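Local atomic coordinates of pseudouridine synthase (Pyrococcus abyssi, PDB entry 2AUS), a protein that probably isomerises specific uridines to pseudouridine in RNA as an archaeal Cbf5-type pseudouridine synthase. Residues W254-A259 and G273-N278. Residues are numbered along the deposited sequence; the frame is centred on the assembly and turned at random.
Sequences WIKDSA and GIVKLN
A classic beta bulge joins two antiparallel strands of the PUA domain, where Val-275 and Lys-276 together face Trp-254. The carbonyl oxygen of Trp-254 receives two N-H groups: Val-275 N at 2.8 Å, in a nearly straight bond (168°), and Lys-276 N in a weak bond. Trp-254 N returns a bond to Lys-276 O. The bulge shifts the register by one before Ile-255 pairs with Ile-274, and beyond that non-hydrogen-bonded pair Lys-256 N donates to Gly-273 O over 2.9 Å. Lys-256 occupies the N-cap position of helix 257-264, so this bond falls where strand gives way to helix.

As an antiparallel hydrogen-bonded pair, Trp-254 and Lys-276 put their side chains on the same face of the sheet. With CG set between its backbone N and carbonyl carbon (chi1 55°) and the chain extended beyond, Lys-276 lies over the indole of Trp-254: CE sits 4.0 Å from the centroid of the five-membered ring in a CH-pi contact, and NZ, 5.0 Å from that centroid, adds a cation-pi interaction. Lysine suits the place because its methylenes cover the ring while its charge reaches beyond them. The indole's NE1 is hydrogen-bonded to Asp-294. Replacing Trp-254 with alanine is likely to leave the aliphatic chain of Lys-276 without its aromatic support and Asp-294 without this donor.

Gly-273 meets the first helical turn: Ala-259 CB rests 3.7 Å from Gly-273 CA, so close that a beta carbon on the glycine would collide with it. Nearby, Val-275 CG2 presses tightly on Lys-256 CG at 3.4 Å. At the far end, the amide of Asn-278, bonded through OD1 to Lys-252 N and through ND2 to Glu-17 O, stands almost perpendicular to the indole, ND2 packing at the ring's edge 3.9 Å from Trp-254 CH2.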
loop_
_atom_site.group_PDB
_atom_site.type_symbol
_atom_site.label_atom_id
_atom_site.label_comp_id
_atom_site.label_asym_id
_atom_site.label_seq_id
_atom_site.Cartn_x
_atom_site.Cartn_y
_atom_site.Cartn_z
ATOM N N TRP A 254 42.938 -17.089 3.086
ATOM C CA TRP A 254 43.553 -16.063 2.258
ATOM C C TRP A 254 44.535 -16.706 1.279
ATOM O O TRP A 254 45.405 -17.481 1.669
ATOM C CB TRP A 254 44.256 -15.047 3.161
ATOM C CG TRP A 254 43.302 -14.162 3.917
ATOM C CD1 TRP A 254 42.849 -12.932 3.528
ATOM C CD2 TRP A 254 42.731 -14.410 5.216
ATOM N NE1 TRP A 254 42.042 -12.399 4.502
ATOM C CE2 TRP A 254 41.947 -13.285 5.547
ATOM C CE3 TRP A 254 42.801 -15.482 6.126
ATOM C CZ2 TRP A 254 41.243 -13.180 6.766
ATOM C CZ3 TRP A 254 42.105 -15.386 7.342
ATOM C CH2 TRP A 254 41.328 -14.239 7.645
ATOM N N ILE A 255 44.406 -16.377 0.002
ATOM C CA ILE A 255 45.267 -17.000 -0.989
ATOM C C ILE A 255 46.163 -16.081 -1.792
ATOM O O ILE A 255 45.937 -14.871 -1.870
ATOM C CB ILE A 255 44.421 -17.840 -1.960
ATOM C CG1 ILE A 255 43.492 -16.928 -2.771
ATOM C CG2 ILE A 255 43.598 -18.850 -1.159
ATOM C CD1 ILE A 255 42.712 -17.639 -3.848
ATOM N N LYS A 256 47.198 -16.677 -2.378
ATOM C CA LYS A 256 48.165 -15.950 -3.193
ATOM C C LYS A 256 47.484 -15.405 -4.433
ATOM O O LYS A 256 46.462 -15.938 -4.863
ATOM C CB LYS A 256 49.299 -16.886 -3.628
ATOM C CG LYS A 256 49.961 -17.629 -2.500
ATOM C CD LYS A 256 51.057 -18.563 -3.005
ATOM C CE LYS A 256 51.632 -19.379 -1.854
ATOM N NZ LYS A 256 52.791 -20.224 -2.270
ATOM N N ASP A 257 48.052 -14.347 -5.006
ATOM C CA ASP A 257 47.500 -13.746 -6.223
ATOM C C ASP A 257 47.337 -14.780 -7.348
ATOM O O ASP A 257 46.322 -14.791 -8.045
ATOM C CB ASP A 257 48.404 -12.613 -6.720
ATOM C CG ASP A 257 48.368 -11.382 -5.818
ATOM O OD1 ASP A 257 49.046 -10.380 -6.156
ATOM O OD2 ASP A 257 47.669 -11.400 -4.782
ATOM N N SER A 258 48.332 -15.644 -7.525
ATOM C CA SER A 258 48.272 -16.662 -8.581
ATOM C C SER A 258 47.133 -17.644 -8.368
ATOM O O SER A 258 46.517 -18.105 -9.332
ATOM C CB SER A 258 49.591 -17.432 -8.668
ATOM O OG SER A 258 49.861 -18.117 -7.457
ATOM N N ALA A 259 46.852 -17.971 -7.110
ATOM C CA ALA A 259 45.772 -18.897 -6.801
ATOM C C ALA A 259 44.438 -18.203 -7.050
ATOM O O ALA A 259 43.444 -18.845 -7.368
ATOM C CB ALA A 259 45.869 -19.362 -5.359
ATOM N N GLY A 273 48.199 -22.788 -2.649
ATOM C CA GLY A 273 47.765 -21.422 -2.876
ATOM C C GLY A 273 47.392 -20.672 -1.608
ATOM O O GLY A 273 47.150 -19.465 -1.644
ATOM N N ILE A 274 47.360 -21.377 -0.483
ATOM C CA ILE A 274 46.995 -20.774 0.796
ATOM C C ILE A 274 48.131 -19.997 1.461
ATOM O O ILE A 274 49.242 -20.498 1.599
ATOM C CB ILE A 274 46.507 -21.858 1.769
ATOM C CG1 ILE A 274 45.323 -22.604 1.145
ATOM C CG2 ILE A 274 46.143 -21.237 3.109
ATOM C CD1 ILE A 274 44.852 -23.791 1.955
ATOM N N VAL A 275 47.842 -18.768 1.873
ATOM C CA VAL A 275 48.836 -17.932 2.539
ATOM C C VAL A 275 48.615 -18.001 4.052
ATOM O O VAL A 275 49.544 -18.236 4.820
ATOM C CB VAL A 275 48.731 -16.468 2.069
ATOM C CG1 VAL A 275 49.587 -15.565 2.958
ATOM C CG2 VAL A 275 49.181 -16.366 0.609
ATOM N N LYS A 276 47.372 -17.795 4.464
ATOM C CA LYS A 276 47.008 -17.838 5.871
ATOM C C LYS A 276 45.523 -18.184 5.951
ATOM O O LYS A 276 44.789 -18.031 4.967
ATOM C CB LYS A 276 47.277 -16.477 6.518
ATOM C CG LYS A 276 46.590 -15.334 5.809
ATOM C CD LYS A 276 47.164 -13.986 6.219
ATOM C CE LYS A 276 46.439 -12.862 5.508
ATOM N NZ LYS A 276 47.006 -11.540 5.866
ATOM N N LEU A 277 45.084 -18.653 7.115
ATOM C CA LEU A 277 43.693 -19.030 7.310
ATOM C C LEU A 277 43.266 -19.023 8.773
ATOM O O LEU A 277 44.097 -18.994 9.678
ATOM C CB LEU A 277 43.406 -20.418 6.713
ATOM C CG LEU A 277 44.391 -21.601 6.724
ATOM C CD1 LEU A 277 45.317 -21.578 7.916
ATOM C CD2 LEU A 277 43.580 -22.897 6.680
ATOM N N ASN A 278 41.958 -19.032 8.993
ATOM C CA ASN A 278 41.418 -19.045 10.342
ATOM C C ASN A 278 41.591 -20.428 10.946
ATOM O O ASN A 278 41.615 -21.440 10.233
ATOM C CB ASN A 278 39.932 -18.695 10.324
ATOM C CG ASN A 278 39.686 -17.219 10.167
ATOM O OD1 ASN A 278 38.739 -16.811 9.504
ATOM N ND2 ASN A 278 40.536 -16.402 10.790
#